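Local coordinates for protein azurocidin (Homo sapiens, PDB 1A7S) that binds heparin, kills many species of Gram-negative bacteria and attracts monocytes and fibroblasts, acting as a neutrophil granule protein of the serine protease homolog class, at residues G28-A33 with A99-S104; R34-A39 with V53-Y58; Q153-N158 with A189-G194; T106-P111 with G176-C181; A115-G120 with F203-L208. All blocks are in the same frame, centred on the assembly; numbering follows the deposited sequence. Where two conformers were deposited one is given.

Interaction 1 (G28-A33 with A99-S104)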
# COMPACT_ATOMS: atom_id res chain seq x y z
N GLY A 28 1.49 2.56 -2.35
CA GLY A 28 1.74 1.22 -2.86
C GLY A 28 3.09 0.76 -2.39
O GLY A 28 3.78 1.46 -1.63
N ALA A 29 3.53 -0.37 -2.87
CA ALA A 29 4.83 -0.92 -2.53
C ALA A 29 5.46 -1.53 -3.79
O ALA A 29 4.79 -2.25 -4.54
CB ALA A 29 4.69 -2.04 -1.50
N LEU A 30 6.75 -1.30 -3.96
CA LEU A 30 7.47 -2.01 -5.01
C LEU A 30 7.59 -3.46 -4.56
O LEU A 30 8.14 -3.74 -3.49
CB LEU A 30 8.88 -1.39 -5.16
CG LEU A 30 9.70 -1.90 -6.35
CD1 LEU A 30 9.09 -1.44 -7.68
CD2 LEU A 30 11.13 -1.49 -6.25
N ILE A 31 7.11 -4.42 -5.38
CA ILE A 31 7.17 -5.85 -5.03
C ILE A 31 7.98 -6.66 -6.01
O ILE A 31 8.16 -7.89 -5.83
CB ILE A 31 5.78 -6.47 -4.87
CG1 ILE A 31 4.91 -6.34 -6.13
CG2 ILE A 31 5.08 -5.83 -3.65
CD1 ILE A 31 3.86 -7.42 -6.27
N HIS A 32 8.57 -6.02 -7.00
CA HIS A 32 9.35 -6.62 -8.08
C HIS A 32 9.95 -5.42 -8.81
O HIS A 32 9.44 -4.31 -8.74
CB HIS A 32 8.38 -7.40 -9.01
CG HIS A 32 9.01 -8.07 -10.20
ND1 HIS A 32 9.29 -9.38 -10.38
CD2 HIS A 32 9.34 -7.54 -11.34
CE1 HIS A 32 9.83 -9.55 -11.60
NE2 HIS A 32 9.85 -8.36 -12.18
N ALA A 33 11.11 -5.61 -9.46
CA ALA A 33 11.71 -4.52 -10.15
C ALA A 33 10.81 -3.76 -11.08
O ALA A 33 10.98 -2.56 -11.31
CB ALA A 33 12.96 -5.01 -10.92
N ALA A 99 12.82 -0.61 -12.00
CA ALA A 99 13.36 0.31 -11.04
C ALA A 99 14.78 -0.13 -10.66
O ALA A 99 15.11 -1.30 -10.66
CB ALA A 99 12.51 0.24 -9.77
N ASN A 100 15.60 0.87 -10.37
CA ASN A 100 16.93 0.56 -9.87
C ASN A 100 16.84 0.33 -8.36
O ASN A 100 16.17 1.11 -7.66
CB ASN A 100 17.91 1.73 -10.09
CG ASN A 100 18.57 1.78 -11.39
OD1 ASN A 100 18.53 0.76 -12.14
ND2 ASN A 100 19.21 2.90 -11.73
N LEU A 101 17.53 -0.66 -7.87
CA LEU A 101 17.51 -0.91 -6.40
C LEU A 101 18.63 -0.07 -5.82
O LEU A 101 19.79 -0.24 -6.12
CB LEU A 101 17.65 -2.40 -6.09
CG LEU A 101 16.57 -3.25 -6.85
CD1 LEU A 101 16.79 -4.70 -6.58
CD2 LEU A 101 15.17 -2.75 -6.46
N THR A 102 18.28 0.85 -4.93
CA THR A 102 19.19 1.79 -4.33
C THR A 102 18.91 1.83 -2.84
O THR A 102 18.00 1.19 -2.35
CB THR A 102 19.00 3.21 -4.91
OG1 THR A 102 17.70 3.65 -4.48
CG2 THR A 102 18.98 3.20 -6.42
N SER A 103 19.69 2.67 -2.14
CA SER A 103 19.41 2.77 -0.69
C SER A 103 18.04 3.38 -0.44
O SER A 103 17.48 3.20 0.67
CB SER A 103 20.54 3.64 -0.09
OG SER A 103 20.53 4.92 -0.69
N SER A 104 17.44 4.05 -1.43
CA SER A 104 16.09 4.65 -1.18
C SER A 104 14.95 3.90 -1.86
O SER A 104 13.82 4.32 -1.68
CB SER A 104 16.09 6.11 -1.73
OG SER A 104 16.99 6.91 -1.05
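Ala99 N donates a nearly straight hydrogen bond of 2.8 Å to Ala33 O. The contact belongs to the N-terminal six-stranded antiparallel barrel of the trypsin-like fold. It ties the turn after strand 23-32 to the loop that follows strand 91-95. The methyl of Ala99 comes up beside the same acceptor, with CB 3.5 Å from Ala33 O. The CA atoms of Ala33 and Ala99 are 5.2 Å apart, the nearest such pair between the two segments.

Next to this bond Leu30 adds an apolar contact. Its CG is anti to the backbone N (chi1 -172°), which sends the branched end across to the loop. One methyl does the touching: Leu30 CD2 meets Ala99 CB at 4.2 Å. The same Leu30 CD2 meets Leu101 CD2, also at 4.2 Å. Leu101 is exposed, but the end of its side chain comes near Leu30. Leu55 of strand 51-55 touches both Leu30 and Ala99. Strand 23-32 ends in a classic beta bulge, with Ile31 and His32 both facing Phe35. This strand end falls in the region 20-44, which possesses antibiotic activity. Farther along the loop an ST turn forms, where Thr102 OG1 accepts from Ser104 N at 3.1 Å.

Interaction 2 (R34-A39 with V53-Y58). With EOH (ethanol), chain E.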
# COMPACT_ATOMS: atom_id res chain seq x y z
N ARG A 34 9.83 -4.33 -11.67
CA ARG A 34 8.89 -3.89 -12.64
C ARG A 34 7.47 -3.69 -12.18
O ARG A 34 6.61 -3.29 -12.97
CB ARG A 34 8.93 -4.76 -13.93
CG ARG A 34 8.46 -4.15 -15.19
CD ARG A 34 8.60 -5.18 -16.34
NE ARG A 34 9.96 -5.57 -16.57
CZ ARG A 34 10.77 -5.00 -17.48
NH1 ARG A 34 10.43 -3.86 -18.08
NH2 ARG A 34 12.00 -5.49 -17.75
N PHE A 35 7.14 -3.94 -10.89
CA PHE A 35 5.77 -3.90 -10.47
C PHE A 35 5.60 -3.31 -9.06
O PHE A 35 6.31 -3.63 -8.13
CB PHE A 35 5.10 -5.32 -10.42
CG PHE A 35 4.93 -5.95 -11.80
CD1 PHE A 35 5.98 -6.71 -12.30
CD2 PHE A 35 3.78 -5.84 -12.49
CE1 PHE A 35 5.81 -7.34 -13.53
CE2 PHE A 35 3.60 -6.43 -13.72
CZ PHE A 35 4.65 -7.19 -14.24
N VAL A 36 4.57 -2.48 -8.98
CA VAL A 36 4.06 -1.90 -7.74
C VAL A 36 2.71 -2.48 -7.41
O VAL A 36 1.81 -2.58 -8.26
CB VAL A 36 4.01 -0.36 -7.84
CG1 VAL A 36 3.16 0.27 -6.73
CG2 VAL A 36 5.50 0.18 -7.66
N MET A 37 2.56 -2.88 -6.15
CA MET A 37 1.28 -3.42 -5.62
C MET A 37 0.54 -2.29 -4.88
O MET A 37 1.13 -1.59 -4.05
CB MET A 37 1.58 -4.55 -4.63
CG MET A 37 0.34 -5.16 -4.02
SD MET A 37 0.71 -6.67 -3.08
CE MET A 37 1.58 -6.01 -1.65
N THR A 38 -0.73 -2.15 -5.20
CA THR A 38 -1.59 -1.13 -4.63
C THR A 38 -3.02 -1.68 -4.58
O THR A 38 -3.23 -2.89 -4.74
CB THR A 38 -1.49 0.17 -5.45
OG1 THR A 38 -2.17 1.24 -4.82
CG2 THR A 38 -1.92 0.04 -6.85
N ALA A 39 -3.96 -0.80 -4.25
CA ALA A 39 -5.37 -1.16 -4.18
C ALA A 39 -6.04 -0.84 -5.47
O ALA A 39 -5.88 0.25 -6.05
CB ALA A 39 -6.03 -0.40 -3.02
N VAL A 53 3.94 6.88 -10.88
CA VAL A 53 4.42 6.20 -9.69
C VAL A 53 5.75 6.81 -9.30
O VAL A 53 6.64 6.84 -10.14
CB VAL A 53 4.60 4.68 -9.90
CG1 VAL A 53 5.20 4.03 -8.67
CG2 VAL A 53 3.27 4.05 -10.29
N VAL A 54 5.87 7.27 -8.07
CA VAL A 54 7.09 7.82 -7.55
C VAL A 54 7.64 6.93 -6.44
O VAL A 54 6.96 6.67 -5.45
CB VAL A 54 6.87 9.25 -6.99
CG1 VAL A 54 8.21 9.85 -6.55
CG2 VAL A 54 6.24 10.14 -8.03
N LEU A 55 8.86 6.45 -6.64
CA LEU A 55 9.62 5.68 -5.66
C LEU A 55 10.75 6.52 -5.10
O LEU A 55 11.22 7.45 -5.79
CB LEU A 55 10.18 4.43 -6.33
CG LEU A 55 9.19 3.51 -7.05
CD1 LEU A 55 9.95 2.28 -7.57
CD2 LEU A 55 8.07 3.12 -6.14
N GLY A 56 11.25 6.20 -3.94
CA GLY A 56 12.35 6.93 -3.35
C GLY A 56 12.00 8.30 -2.79
O GLY A 56 12.90 9.05 -2.45
N ALA A 57 10.70 8.61 -2.66
CA ALA A 57 10.33 9.91 -2.13
C ALA A 57 10.42 9.96 -0.62
O ALA A 57 10.25 8.96 0.06
CB ALA A 57 8.91 10.23 -2.54
N TYR A 58 10.61 11.18 -0.11
CA TYR A 58 10.51 11.44 1.32
C TYR A 58 9.50 12.56 1.54
O TYR A 58 8.41 12.30 2.12
CB TYR A 58 11.86 11.74 1.95
CG TYR A 58 11.82 12.07 3.41
CD1 TYR A 58 11.37 11.09 4.28
CD2 TYR A 58 12.18 13.32 3.89
CE1 TYR A 58 11.28 11.26 5.60
CE2 TYR A 58 12.09 13.51 5.33
CZ TYR A 58 11.61 12.47 6.10
OH TYR A 58 11.55 12.64 7.52
C1 EOH E . 12.91 8.30 1.55
C2 EOH E . 11.68 8.14 2.25
O EOH E . 13.55 8.67 0.35
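Val36 meets Val53 and Leu55 through a single methyl, CG2. The three residues are buried in the interior of the N-terminal antiparallel barrel of the trypsin-like fold. Val36 CG2 lies 4.0 Å from Val53 CG1 and 4.2 Å from Leu55 CD2. The contact is purely apolar between the two strands, and no hydrogen bond crosses it. The CA atoms of Val36 and Val53 are 8.3 Å apart, so the side chains bridge the barrel interior between strands that are not sheet neighbours. The Val36 side chain passes alongside those of Val53 and Leu55, and in each pair the two point opposite ways. The touching CG2 of Val36 is placed by its torsion beside the backbone N and anti to the carbonyl carbon. In Val53 the touching CG1 is instead the branch anti to the backbone N (chi1 176°).

The next shell is also apolar. Ala16 of strand 15-20 touches Val36, Val53 and Leu55. Phe71 of strand 69-77 touches Leu55, and Ile73 of the same strand touches Val53. Backbone bonds hold the strands in place: Val36 pairs with Leu93, and Val53 with Phe71. Farther out, strand 51-55 gives way to a loop at Gly56, which has a positive phi. An ethanol modelled beside this loop is doubtful in its placement. Gly56 O accepts a hydrogen bond from Ser67 OG.

Interaction 3 (Q153-N158 with A189-G194). With EOH (ethanol), chain M.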
# COMPACT_ATOMS: atom_id res chain seq x y z
N GLN A 153 -13.79 -9.90 14.03
CA GLN A 153 -13.95 -8.46 13.81
C GLN A 153 -13.62 -8.12 12.37
O GLN A 153 -13.66 -7.00 11.89
CB GLN A 153 -12.88 -7.77 14.78
CG GLN A 153 -13.33 -8.11 16.22
CD GLN A 153 -12.41 -7.63 17.27
OE1 GLN A 153 -11.48 -6.80 16.97
NE2 GLN A 153 -12.56 -8.07 18.52
N CYS A 154 -13.27 -9.18 11.63
CA CYS A 154 -12.80 -8.95 10.24
C CYS A 154 -13.67 -9.83 9.31
O CYS A 154 -14.79 -10.20 9.61
CB CYS A 154 -11.34 -9.34 10.17
SG CYS A 154 -10.33 -8.65 8.86
N ARG A 155 -13.11 -10.12 8.16
CA ARG A 155 -13.75 -11.01 7.17
C ARG A 155 -12.62 -11.70 6.42
O ARG A 155 -11.50 -11.18 6.39
CB ARG A 155 -14.55 -10.11 6.20
CG ARG A 155 -13.65 -9.16 5.49
CD ARG A 155 -14.41 -7.85 5.11
NE ARG A 155 -15.04 -7.99 3.93
CZ ARG A 155 -15.35 -7.31 2.85
NH1 ARG A 155 -14.45 -6.54 2.24
NH2 ARG A 155 -16.57 -7.34 2.35
N PRO A 156 -12.85 -12.89 5.91
CA PRO A 156 -11.81 -13.68 5.31
C PRO A 156 -10.98 -13.02 4.24
O PRO A 156 -9.76 -13.29 4.16
CB PRO A 156 -12.48 -14.96 4.84
CG PRO A 156 -13.72 -15.08 5.60
CD PRO A 156 -14.16 -13.66 5.98
N ASN A 157 -11.55 -12.14 3.42
CA ASN A 157 -10.79 -11.51 2.32
C ASN A 157 -9.76 -10.49 2.81
O ASN A 157 -8.93 -10.05 2.01
CB ASN A 157 -11.80 -10.72 1.43
CG ASN A 157 -11.30 -10.51 0.06
OD1 ASN A 157 -11.14 -9.37 -0.40
ND2 ASN A 157 -11.04 -11.59 -0.65
N ASN A 158 -9.85 -10.11 4.08
CA ASN A 158 -9.06 -9.05 4.65
C ASN A 158 -8.21 -9.51 5.81
O ASN A 158 -8.48 -10.54 6.43
CB ASN A 158 -9.97 -7.90 5.13
CG ASN A 158 -10.65 -7.22 3.94
OD1 ASN A 158 -10.02 -6.32 3.26
ND2 ASN A 158 -11.82 -7.54 3.67
N ALA A 189 -3.73 -1.54 2.07
CA ALA A 189 -4.77 -0.76 2.69
C ALA A 189 -5.96 -0.57 1.78
O ALA A 189 -5.83 -0.15 0.61
CB ALA A 189 -4.21 0.60 3.15
N SER A 190 -7.15 -0.89 2.29
CA SER A 190 -8.36 -0.86 1.51
C SER A 190 -9.37 0.12 2.00
O SER A 190 -9.75 1.06 1.28
CB SER A 190 -8.94 -2.23 1.30
OG SER A 190 -10.11 -2.32 0.61
N PHE A 191 -9.89 -0.04 3.21
CA PHE A 191 -10.89 0.88 3.72
C PHE A 191 -10.90 0.85 5.23
O PHE A 191 -10.37 -0.06 5.86
CB PHE A 191 -12.27 0.57 3.13
CG PHE A 191 -12.87 -0.75 3.59
CD1 PHE A 191 -12.60 -1.94 2.96
CD2 PHE A 191 -13.73 -0.81 4.69
CE1 PHE A 191 -13.13 -3.15 3.38
CE2 PHE A 191 -14.28 -2.01 5.09
CZ PHE A 191 -13.97 -3.21 4.43
N SER A 192 -11.61 1.79 5.83
CA SER A 192 -12.00 1.70 7.24
C SER A 192 -13.42 2.38 7.31
O SER A 192 -13.74 3.12 6.35
CB SER A 192 -11.06 2.37 8.17
OG SER A 192 -10.76 3.72 7.86
N LEU A 193 -14.10 2.13 8.36
CA LEU A 193 -15.45 2.76 8.53
C LEU A 193 -15.34 3.71 9.70
O LEU A 193 -14.62 3.53 10.69
CB LEU A 193 -16.50 1.66 8.74
CG LEU A 193 -16.43 0.50 7.74
CD1 LEU A 193 -17.10 -0.73 8.30
CD2 LEU A 193 -16.95 0.88 6.36
N GLY A 194 -16.14 4.75 9.61
CA GLY A 194 -16.21 5.76 10.64
C GLY A 194 -14.96 6.65 10.48
O GLY A 194 -14.26 6.60 9.50
C1 EOH M . -15.55 -3.93 12.07
C2 EOH M . -16.53 -3.67 10.98
O EOH M . -15.46 -5.25 12.60
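Arg155 and Phe191 make the main contact between a loop and a strand of the C-terminal antiparallel sheet of the trypsin-like fold. At the start of the loop, Gln153 O accepts a 2.6 Å hydrogen bond from the O of an ethanol, probably from the crystallisation liquor. Cys154 follows and is joined by a disulfide to Cys160 on strand 158-162.

Arg155 then turns toward strand 184-192. Its CG lies between the backbone N and the carbonyl carbon (chi1 61°), and the chain bends at chi3. This brings NH1 to the edge of the Phe191 ring, near its plane and 3.8 Å from Phe191 CE1, rather than over the ring face. The guanidinium and ring planes are 88° apart. Arg155 NH2 donates to Gln85 O, which helps hold the far end of the side chain. The Phe191 ring is stacked on Phe202, and Ser190 and Phe191 both face Phe202 in a classic beta bulge.

Pro156 and Asn157 are the two central residues of a type I beta turn from Arg155 to Asn158. Asn157 OD1 accepts from Asn88 N and so ties the turn to another loop. The turn is closed by Asn158 N donating to Arg155 O at 3.0 Å.

Interaction 4 (T106-P111 with G176-C181). With EOH (ethanol), chain G.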
# COMPACT_ATOMS: atom_id res chain seq x y z
N THR A 106 13.72 -0.11 -2.58
CA THR A 106 13.90 -1.53 -2.37
C THR A 106 12.56 -2.24 -2.60
O THR A 106 11.50 -1.62 -2.68
CB THR A 106 14.28 -1.80 -0.85
OG1 THR A 106 13.15 -1.39 -0.06
CG2 THR A 106 15.53 -1.15 -0.46
N ILE A 107 12.66 -3.55 -2.73
CA ILE A 107 11.50 -4.41 -2.96
C ILE A 107 11.04 -4.96 -1.61
O ILE A 107 11.80 -5.47 -0.79
CB ILE A 107 11.87 -5.56 -3.91
CG1 ILE A 107 12.16 -5.01 -5.32
CG2 ILE A 107 10.86 -6.68 -3.90
CD1 ILE A 107 12.85 -6.03 -6.24
N LEU A 108 9.72 -4.94 -1.41
CA LEU A 108 9.08 -5.49 -0.22
C LEU A 108 8.66 -6.95 -0.52
O LEU A 108 7.90 -7.17 -1.44
CB LEU A 108 7.80 -4.68 0.07
CG LEU A 108 7.00 -5.11 1.29
CD1 LEU A 108 7.81 -5.01 2.56
CD2 LEU A 108 5.75 -4.24 1.41
N PRO A 109 9.14 -7.90 0.27
CA PRO A 109 8.80 -9.31 0.02
C PRO A 109 7.38 -9.65 0.44
O PRO A 109 6.77 -8.99 1.29
CB PRO A 109 9.81 -10.09 0.92
CG PRO A 109 10.35 -9.13 1.87
CD PRO A 109 10.18 -7.75 1.30
N LEU A 110 6.88 -10.71 -0.17
CA LEU A 110 5.51 -11.15 -0.02
C LEU A 110 5.42 -12.43 0.80
O LEU A 110 6.31 -13.26 0.76
CB LEU A 110 4.90 -11.45 -1.41
CG LEU A 110 4.89 -10.31 -2.41
CD1 LEU A 110 4.50 -10.82 -3.79
CD2 LEU A 110 3.86 -9.24 -1.98
N PRO A 111 4.26 -12.63 1.44
CA PRO A 111 3.98 -13.92 2.04
C PRO A 111 3.75 -14.96 0.95
O PRO A 111 3.30 -14.67 -0.15
CB PRO A 111 2.69 -13.65 2.82
CG PRO A 111 2.00 -12.53 2.10
CD PRO A 111 3.09 -11.71 1.50
N GLY A 176 -3.99 1.65 -0.66
CA GLY A 176 -2.95 0.99 -1.36
C GLY A 176 -1.66 0.77 -0.67
O GLY A 176 -0.83 -0.05 -1.08
N THR A 177 -1.39 1.49 0.43
CA THR A 177 -0.13 1.31 1.13
C THR A 177 -0.05 -0.01 1.84
O THR A 177 -1.08 -0.57 2.26
CB THR A 177 0.10 2.54 2.09
OG1 THR A 177 1.49 2.79 2.17
CG2 THR A 177 -0.49 2.30 3.45
N PRO A 178 1.11 -0.62 1.98
CA PRO A 178 1.19 -1.97 2.53
C PRO A 178 1.12 -1.99 4.05
O PRO A 178 1.61 -1.13 4.76
CB PRO A 178 2.56 -2.44 2.03
CG PRO A 178 3.38 -1.19 1.96
CD PRO A 178 2.41 -0.14 1.45
N LEU A 179 0.58 -3.08 4.52
CA LEU A 179 0.66 -3.50 5.94
C LEU A 179 1.85 -4.48 6.01
O LEU A 179 1.81 -5.50 5.31
CB LEU A 179 -0.65 -4.23 6.35
CG LEU A 179 -0.59 -4.79 7.79
CD1 LEU A 179 -0.65 -3.65 8.78
CD2 LEU A 179 -1.76 -5.75 8.00
N VAL A 180 2.86 -4.16 6.84
CA VAL A 180 4.03 -4.97 6.96
C VAL A 180 4.04 -5.65 8.33
O VAL A 180 4.01 -4.98 9.34
CB VAL A 180 5.33 -4.17 6.78
CG1 VAL A 180 6.50 -5.05 6.94
CG2 VAL A 180 5.29 -3.52 5.37
N CYS A 181 4.07 -6.96 8.30
CA CYS A 181 4.14 -7.76 9.53
C CYS A 181 5.25 -8.78 9.31
O CYS A 181 5.27 -9.45 8.30
CB CYS A 181 2.81 -8.50 9.82
SG CYS A 181 1.30 -7.60 9.60
C1 EOH G . 4.76 0.12 5.42
C2 EOH G . 4.98 -0.21 6.85
O EOH G . 3.49 0.78 5.04
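Leu108 reaches across to Pro178 and Val180 with the end of its side chain. Its CG is anti to the backbone N (chi1 -180°). This extended start carries both methyls away from the loop and onto strand 178-181. CD2 alone meets the proline and lies 3.7 Å from Pro178 CB. It is also 3.9 Å from Pro178 CG, and the methyl lies against the CB-CG part of the ring. Leu108 and Val180 meet tip to tip, with both CD1 and CD2 of Leu108 4.1 Å from Val180 CG2.

With CG1 of Val180 anti to the backbone N (chi1 179°), CG2 is the branch that meets Leu108. The same CG2 also touches an ethanol, probably from the crystallisation liquor, at 3.6 Å from its C2. The ethanol O donates to Pro178 O at 2.7 Å and is bonded to Ala126 N as well. Ala29 of strand 23-32 touches both Leu108 and Pro178. Ala185 of strand 184-192 also touches Leu108. The buried cluster thus joins strands of both sheets, an apolar seam between the two barrels of the trypsin-like fold.

Interaction 5 (A115-G120 with F203-L208)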
# COMPACT_ATOMS: atom_id res chain seq x y z
N ALA A 115 -0.43 -18.09 3.59
CA ALA A 115 0.22 -17.79 4.87
C ALA A 115 -0.79 -16.97 5.72
O ALA A 115 -1.63 -16.27 5.18
CB ALA A 115 1.48 -16.96 4.70
N THR A 116 -0.67 -17.15 7.01
CA THR A 116 -1.51 -16.52 7.99
C THR A 116 -0.71 -15.61 8.91
O THR A 116 0.46 -15.79 9.13
CB THR A 116 -2.24 -17.57 8.93
OG1 THR A 116 -1.28 -18.44 9.49
CG2 THR A 116 -3.09 -18.45 7.98
N VAL A 117 -1.44 -14.69 9.48
CA VAL A 117 -0.96 -13.77 10.49
C VAL A 117 -2.00 -13.76 11.61
O VAL A 117 -3.16 -13.39 11.41
CB VAL A 117 -0.73 -12.40 9.90
CG1 VAL A 117 -1.93 -11.84 9.16
CG2 VAL A 117 -0.05 -11.48 10.81
N GLU A 118 -1.63 -14.29 12.77
CA GLU A 118 -2.57 -14.43 13.85
C GLU A 118 -2.91 -13.14 14.56
O GLU A 118 -2.14 -12.19 14.62
CB GLU A 118 -2.17 -15.54 14.81
CG GLU A 118 -1.36 -15.19 15.99
CD GLU A 118 -0.79 -16.35 16.77
OE1 GLU A 118 -1.19 -17.50 16.55
OE2 GLU A 118 0.06 -16.10 17.71
N ALA A 119 -4.13 -13.10 15.09
CA ALA A 119 -4.56 -12.00 15.93
C ALA A 119 -3.50 -11.78 17.02
O ALA A 119 -2.93 -12.67 17.57
CB ALA A 119 -5.89 -12.32 16.66
N GLY A 120 -3.20 -10.50 17.25
CA GLY A 120 -2.19 -10.15 18.21
C GLY A 120 -0.84 -9.84 17.55
O GLY A 120 0.04 -9.29 18.20
N PHE A 203 -7.38 -4.31 5.40
CA PHE A 203 -6.37 -4.47 4.38
C PHE A 203 -6.69 -5.72 3.56
O PHE A 203 -7.12 -6.74 4.10
CB PHE A 203 -4.98 -4.70 5.06
CG PHE A 203 -4.49 -3.51 5.83
CD1 PHE A 203 -4.83 -3.29 7.12
CD2 PHE A 203 -3.61 -2.63 5.22
CE1 PHE A 203 -4.40 -2.21 7.84
CE2 PHE A 203 -3.11 -1.54 5.92
CZ PHE A 203 -3.55 -1.30 7.21
N THR A 204 -6.50 -5.66 2.27
CA THR A 204 -6.63 -6.88 1.44
C THR A 204 -5.63 -7.89 1.90
O THR A 204 -4.46 -7.55 2.15
CB THR A 204 -6.35 -6.47 -0.02
OG1 THR A 204 -7.21 -5.38 -0.28
CG2 THR A 204 -6.56 -7.67 -0.97
N ARG A 205 -6.05 -9.13 2.08
CA ARG A 205 -5.20 -10.20 2.56
C ARG A 205 -4.31 -10.71 1.43
O ARG A 205 -4.71 -11.56 0.65
CB ARG A 205 -6.05 -11.30 3.15
CG ARG A 205 -5.21 -12.40 3.84
CD ARG A 205 -6.10 -13.52 4.48
NE ARG A 205 -6.74 -12.98 5.70
CZ ARG A 205 -6.27 -13.10 6.93
NH1 ARG A 205 -5.02 -13.57 7.13
NH2 ARG A 205 -6.97 -12.72 7.95
N VAL A 206 -3.11 -10.20 1.36
CA VAL A 206 -2.17 -10.45 0.28
C VAL A 206 -1.92 -11.92 0.07
O VAL A 206 -1.82 -12.40 -1.08
CB VAL A 206 -0.88 -9.67 0.45
CG1 VAL A 206 0.16 -10.03 -0.61
CG2 VAL A 206 -1.12 -8.17 0.37
N ALA A 207 -1.79 -12.67 1.14
CA ALA A 207 -1.45 -14.08 1.02
C ALA A 207 -2.48 -14.90 0.24
O ALA A 207 -2.15 -15.97 -0.28
CB ALA A 207 -1.21 -14.70 2.37
N LEU A 208 -3.70 -14.41 0.14
CA LEU A 208 -4.71 -15.13 -0.67
C LEU A 208 -4.40 -15.05 -2.14
O LEU A 208 -4.96 -15.82 -2.92
CB LEU A 208 -6.08 -14.53 -0.43
CG LEU A 208 -6.70 -14.69 0.94
CD1 LEU A 208 -8.04 -13.97 0.99
CD2 LEU A 208 -6.79 -16.18 1.26
O HOH W 1 -2.72 -13.93 5.60
O HOH W 2 -4.65 -15.56 9.42
O HOH W 3 -5.51 -12.21 10.28
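Ala115 and Ala207 bring the two backbones together, with CA atoms 5.6 Å apart where an irregular loop passes the 3-10 turn that follows strand 201-205. The fit is close here. Ala207 CB lies 3.2 Å from Ala115 O, and the two methyl carbons, Ala115 CB and Ala207 CB, are 4.2 Å apart.

The other half of the contact is made by Arg205. Its CG is anti to the backbone N (chi1 -173°), and the chain bends at chi3 (-74°), which turns the guanidinium to the loop. There it meets the loop through water. Water 1 lies in the guanidinium plane at its edge and accepts from Arg205 NH1 at 2.8 Å. The same water donates to Ala115 O over 2.6 Å. Water 3 makes the second bridge: it accepts from Arg205 NH2 at 2.8 Å and donates to Val117 O at 2.9 Å. Water 2 adds a weak link from NH1 to the same carbonyl. Two loop carbonyls are thus reached by one charged group without direct bonds to it. Val117 CG1 also touches Arg205 NH1 directly, a van der Waals contact at 4.1 Å. The side chains of Val117 and Arg205 cross at a slant.

Arg205 NE donates to Asn158 O, so strand 158-162 helps position the guanidinium. Val159 of that strand touches both Val117 and Arg205. Pro111 packs on Ala207, and Gln113 NE2 bonds to Leu208 O. The contact lies where strand 201-205, between strands 158-162 and 184-192, runs into the 3-10 segment 206-208 ahead of helix 210-218.

Overall arrangement
Interactions 1 and 2 both lie in the N-terminal barrel. Strands 23-32 and 35-38 are neighbours there, and Ala29 O takes a probable hydrogen bond from Met37 N. Interactions 3 and 5 belong to the C-terminal sheet, where Asn157 O probably accepts from Arg205 N. Interaction 4 sits between the halves. It probably bonds to interaction 1 through Leu30 O and Leu108 N, and to interaction 3 through Thr177 O and Ala189 N. Interactions 2 and 4 are buried and rest on apolar side chains. The other three are partly buried and add polar chemistry: a backbone bond in interaction 1, and arginines in interactions 3 and 5, with bridging waters in the latter.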